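Local coordinates for putative exported protein (Bordetella parapertussis, PDB 3OCJ) that is of unknown function but has a class I methyltransferase-like fold, probably binds S-adenosylmethionine, and holds a palmitic acid in the crystal, at residues Gly65-Ala68 with Glu69-His72; Leu87-Val90 with Phe91-Leu95. One frame throughout, in Å; residues are numbered along the deposited sequence.

Contact 1 (Gly65-Ala68 with Glu69-His72); sequences GLNA and EWTH. With PLM (palmitic acid), chain D.
N67 and W70 meet at the N-cap of helix 68-76, where the loop that follows helix 55-63 turns into the new helix. The cap is a side-chain bond: N67 OD1 accepts from W70 N at 2.9 Å with a nearly straight N-H...O angle of 165°. The donor is tilted 35° from the amide's carbonyl plane. N67 CG is placed between its own backbone N and carbonyl carbon (chi1 64°), which folds the amide back over the first turn. The amide lies alongside the indole, and its OD1 comes 3.2 Å from W70 CD1.

The backbone of the same residue is also used. N67 O takes two bonds from T71: T71 N arrives nearly along the C=O direction at 2.9 Å, while T71 OG1, at 2.8 Å, comes from above the carbonyl plane. With OG1 beside its own backbone N, T71 can give both bonds to one oxygen. One residue on, H72 N gives the regular i to i+4 helical bond to A68 O.

Among apolar contacts, L66 CD2 reaches W70 CB at 4.1 Å, the two side chains crossing at about a right angle. The other branch, L66 CD1, turns to the head of the palmitic acid, 3.8 Å from its C1, so the residue before the cap lines the ligand's carboxyl end. Y199 OH accepts from L66 N and is also hydrogen-bonded to the ligand.

Water links the polar ends. E69 stretches out from the helix beside N67 and pairs with R73 through OE2. Its OE1 accepts from a water 2.7 Å away, and that same water accepts from N67 ND2.

Contact 2 (Leu87-Val90 with Phe91-Leu95); sequences LERV and FYERL. With PLM (palmitic acid), chain D.
R89 and E93 come together because R89 CG stands anti to its backbone N (chi1 -175°) while E93 CG lies beside its own (chi1 -67°), bringing the two chains side by side along helix 86-94. A bend at chi3 of R89 then carries NH1 to E93 OE2, a 2.9 Å salt bridge in the classic i to i+4 spacing. The carboxylate sits at the guanidinium edge, and NH1 meets OE2 on its syn side but out of the carboxylate plane, the two planes being 62° apart.

On another flank, L87 CG packs 3.6 Å from F91 CZ, and L87 O lies over one face of that ring. F91 CB approaches the palmitic acid at CE, 3.5 Å away, and Y92 CE1 is 3.9 Å from the terminal CG of the palmitic acid. E88 OE2, hydrogen-bonded to S54 OG, also accepts from a water that bonds Y92 OH.

Toward the end of the helix V90 O receives both R94 N and E93 N from the same face of its plane. E93 OE2 also accepts from G80 and H77, while R89 NH1 reaches S81 O; this network would probably favour a charged carboxylate and fastens the helix to the preceding loop.

Overall arrangement
From the N terminus, helix 55-63 leads into contact 1, which starts helix 68-76; the chain then runs through a loop into helix 86-94, which carries contact 2. Each contact is local and closes no long loop, and the two follow in series without nesting or crossing. Their centres are about 16 Å apart, yet they meet where W70 packs against Y92. Both also border the same palmitic acid, contact 1 near its carboxyl head and contact 2 along the far half of its tail. Around them, helix 68-76 touches helix 153-163 of the Rossmann-like part, whereas helix 86-94 packs on helices 41-53 and 247-261.

Contact 1 (Gly65-Ala68 with Glu69-His72)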
# COMPACT_ATOMS: atom_id res chain seq x y z
N GLY A 65 7.61 2.58 -6.70
CA GLY A 65 6.60 1.94 -5.88
C GLY A 65 7.19 1.66 -4.51
O GLY A 65 8.35 1.98 -4.24
N LEU A 66 6.39 1.07 -3.63
CA LEU A 66 6.82 0.76 -2.28
C LEU A 66 7.11 -0.73 -2.14
O LEU A 66 6.39 -1.56 -2.70
CB LEU A 66 5.76 1.16 -1.26
CG LEU A 66 5.45 2.65 -1.17
CD1 LEU A 66 4.31 2.89 -0.17
CD2 LEU A 66 6.68 3.46 -0.78
N ASN A 67 8.14 -1.05 -1.38
CA ASN A 67 8.37 -2.43 -0.98
C ASN A 67 7.96 -2.62 0.47
O ASN A 67 7.38 -1.71 1.09
CB ASN A 67 9.84 -2.83 -1.17
CG ASN A 67 10.77 -2.05 -0.28
OD1 ASN A 67 10.38 -1.04 0.31
ND2 ASN A 67 12.01 -2.49 -0.19
N ALA A 68 8.29 -3.77 1.03
CA ALA A 68 7.87 -4.08 2.39
C ALA A 68 8.47 -3.09 3.38
O ALA A 68 7.77 -2.56 4.25
CB ALA A 68 8.25 -5.50 2.77
N GLU A 69 9.78 -2.86 3.26
CA GLU A 69 10.46 -1.96 4.18
C GLU A 69 9.84 -0.58 4.16
O GLU A 69 9.50 -0.03 5.21
CB GLU A 69 11.95 -1.85 3.87
CG GLU A 69 12.62 -0.77 4.71
CD GLU A 69 14.13 -0.78 4.65
OE1 GLU A 69 14.70 -1.50 3.80
OE2 GLU A 69 14.74 -0.06 5.46
N TRP A 70 9.70 -0.00 2.97
CA TRP A 70 9.23 1.37 2.89
C TRP A 70 7.74 1.55 3.16
O TRP A 70 7.32 2.58 3.69
CB TRP A 70 9.70 2.04 1.59
CG TRP A 70 11.17 2.23 1.64
CD1 TRP A 70 12.10 1.61 0.88
CD2 TRP A 70 11.88 3.06 2.57
NE1 TRP A 70 13.36 2.00 1.26
CE2 TRP A 70 13.25 2.90 2.29
CE3 TRP A 70 11.49 3.93 3.59
CZ2 TRP A 70 14.24 3.58 3.00
CZ3 TRP A 70 12.48 4.60 4.30
CH2 TRP A 70 13.84 4.42 4.00
N THR A 71 6.93 0.54 2.84
CA THR A 71 5.55 0.57 3.27
C THR A 71 5.48 0.63 4.80
O THR A 71 4.76 1.46 5.37
CB THR A 71 4.77 -0.67 2.79
OG1 THR A 71 4.77 -0.70 1.36
CG2 THR A 71 3.32 -0.59 3.26
N HIS A 72 6.23 -0.24 5.46
CA HIS A 72 6.22 -0.25 6.91
C HIS A 72 6.67 1.10 7.47
O HIS A 72 5.99 1.70 8.31
CB HIS A 72 7.12 -1.34 7.47
CG HIS A 72 7.27 -1.29 8.96
ND1 HIS A 72 6.31 -1.79 9.82
CD2 HIS A 72 8.25 -0.78 9.74
CE1 HIS A 72 6.70 -1.59 11.06
NE2 HIS A 72 7.87 -0.98 11.04
C1 PLM D . 1.65 0.89 -1.92
O1 PLM D . 1.09 0.61 -0.85
O2 PLM D . 2.48 0.08 -2.39
C2 PLM D . 1.38 2.19 -2.67
C3 PLM D . 0.56 3.20 -1.87
C4 PLM D . 0.59 4.53 -2.61
C5 PLM D . -0.37 5.57 -2.05
C6 PLM D . 0.01 6.02 -0.64
C7 PLM D . 1.51 6.19 -0.45
C8 PLM D . 2.11 7.33 -1.26
C9 PLM D . 3.59 7.41 -0.94
CA PLM D . 4.22 8.74 -1.30
CB PLM D . 5.47 8.96 -0.46
CC PLM D . 6.38 10.02 -1.05
CD PLM D . 7.64 10.17 -0.20
CE PLM D . 8.62 11.11 -0.90
CF PLM D . 10.03 10.94 -0.37
CG PLM D . 10.14 11.25 1.12
O HOH W 1 14.51 -1.71 1.07

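Contact 2 (Leu87-Val90 with Phe91-Leu95)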
# COMPACT_ATOMS: atom_id res chain seq x y z
N LEU A 87 12.01 18.99 3.83
CA LEU A 87 11.12 18.66 2.72
C LEU A 87 10.66 17.20 2.81
O LEU A 87 9.49 16.87 2.57
CB LEU A 87 11.83 18.90 1.39
CG LEU A 87 10.96 19.08 0.15
CD1 LEU A 87 9.95 20.19 0.37
CD2 LEU A 87 11.83 19.37 -1.06
N GLU A 88 11.60 16.33 3.13
CA GLU A 88 11.31 14.92 3.35
C GLU A 88 10.16 14.75 4.34
O GLU A 88 9.26 13.94 4.12
CB GLU A 88 12.57 14.24 3.89
CG GLU A 88 12.46 12.75 4.07
CD GLU A 88 13.78 12.13 4.52
OE1 GLU A 88 14.56 12.79 5.23
OE2 GLU A 88 14.05 10.97 4.15
N ARG A 89 10.18 15.53 5.41
CA ARG A 89 9.12 15.43 6.42
C ARG A 89 7.75 15.89 5.87
O ARG A 89 6.72 15.30 6.18
CB ARG A 89 9.49 16.18 7.70
CG ARG A 89 8.45 15.99 8.82
CD ARG A 89 8.87 16.67 10.14
NE ARG A 89 10.09 16.11 10.72
CZ ARG A 89 10.13 15.00 11.45
NH1 ARG A 89 9.01 14.31 11.65
NH2 ARG A 89 11.28 14.56 11.94
N VAL A 90 7.75 16.92 5.02
CA VAL A 90 6.52 17.33 4.35
C VAL A 90 5.96 16.19 3.51
O VAL A 90 4.76 15.91 3.52
CB VAL A 90 6.73 18.58 3.47
CG1 VAL A 90 5.46 18.89 2.69
CG2 VAL A 90 7.13 19.76 4.34
N PHE A 91 6.83 15.50 2.78
CA PHE A 91 6.40 14.35 1.99
C PHE A 91 5.80 13.24 2.87
O PHE A 91 4.77 12.65 2.53
CB PHE A 91 7.56 13.78 1.16
CG PHE A 91 8.14 14.75 0.16
CD1 PHE A 91 7.36 15.75 -0.40
CD2 PHE A 91 9.47 14.64 -0.24
CE1 PHE A 91 7.90 16.63 -1.33
CE2 PHE A 91 10.01 15.51 -1.17
CZ PHE A 91 9.23 16.51 -1.71
N TYR A 92 6.45 12.96 4.00
CA TYR A 92 5.98 11.94 4.93
C TYR A 92 4.69 12.31 5.65
O TYR A 92 3.96 11.44 6.10
CB TYR A 92 7.02 11.69 6.03
CG TYR A 92 8.05 10.60 5.78
CD1 TYR A 92 9.11 10.79 4.91
CD2 TYR A 92 8.00 9.41 6.51
CE1 TYR A 92 10.07 9.80 4.72
CE2 TYR A 92 8.95 8.42 6.32
CZ TYR A 92 9.98 8.63 5.44
OH TYR A 92 10.94 7.65 5.26
N GLU A 93 4.42 13.61 5.81
CA GLU A 93 3.36 14.04 6.73
C GLU A 93 2.22 14.83 6.12
O GLU A 93 1.17 14.98 6.75
CB GLU A 93 3.96 14.83 7.90
CG GLU A 93 4.83 13.96 8.79
CD GLU A 93 5.47 14.71 9.94
OE1 GLU A 93 5.16 15.92 10.14
OE2 GLU A 93 6.26 14.07 10.66
N ARG A 94 2.39 15.34 4.91
CA ARG A 94 1.38 16.23 4.35
C ARG A 94 0.73 15.77 3.04
O ARG A 94 -0.36 16.22 2.70
CB ARG A 94 1.93 17.64 4.21
CG ARG A 94 2.36 18.23 5.54
CD ARG A 94 2.95 19.61 5.38
NE ARG A 94 1.99 20.57 4.86
CZ ARG A 94 2.30 21.82 4.51
NH1 ARG A 94 3.54 22.25 4.62
NH2 ARG A 94 1.36 22.63 4.04
N LEU A 95 1.38 14.88 2.29
CA LEU A 95 0.80 14.46 1.02
C LEU A 95 -0.53 13.76 1.27
O LEU A 95 -0.61 12.86 2.10
CB LEU A 95 1.75 13.56 0.25
CG LEU A 95 3.11 14.18 -0.07
CD1 LEU A 95 3.97 13.17 -0.83
CD2 LEU A 95 2.95 15.47 -0.87
C1 PLM D . 1.65 0.89 -1.92
O1 PLM D . 1.09 0.61 -0.85
O2 PLM D . 2.48 0.08 -2.39
C2 PLM D . 1.38 2.19 -2.67
C3 PLM D . 0.56 3.20 -1.87
C4 PLM D . 0.59 4.53 -2.61
C5 PLM D . -0.37 5.57 -2.05
C6 PLM D . 0.01 6.02 -0.64
C7 PLM D . 1.51 6.19 -0.45
C8 PLM D . 2.11 7.33 -1.26
C9 PLM D . 3.59 7.41 -0.94
CA PLM D . 4.22 8.74 -1.30
CB PLM D . 5.47 8.96 -0.46
CC PLM D . 6.38 10.02 -1.05
CD PLM D . 7.64 10.17 -0.20
CE PLM D . 8.62 11.11 -0.90
CF PLM D . 10.03 10.94 -0.37
CG PLM D . 10.14 11.25 1.12
O HOH W 2 13.38 8.40 4.20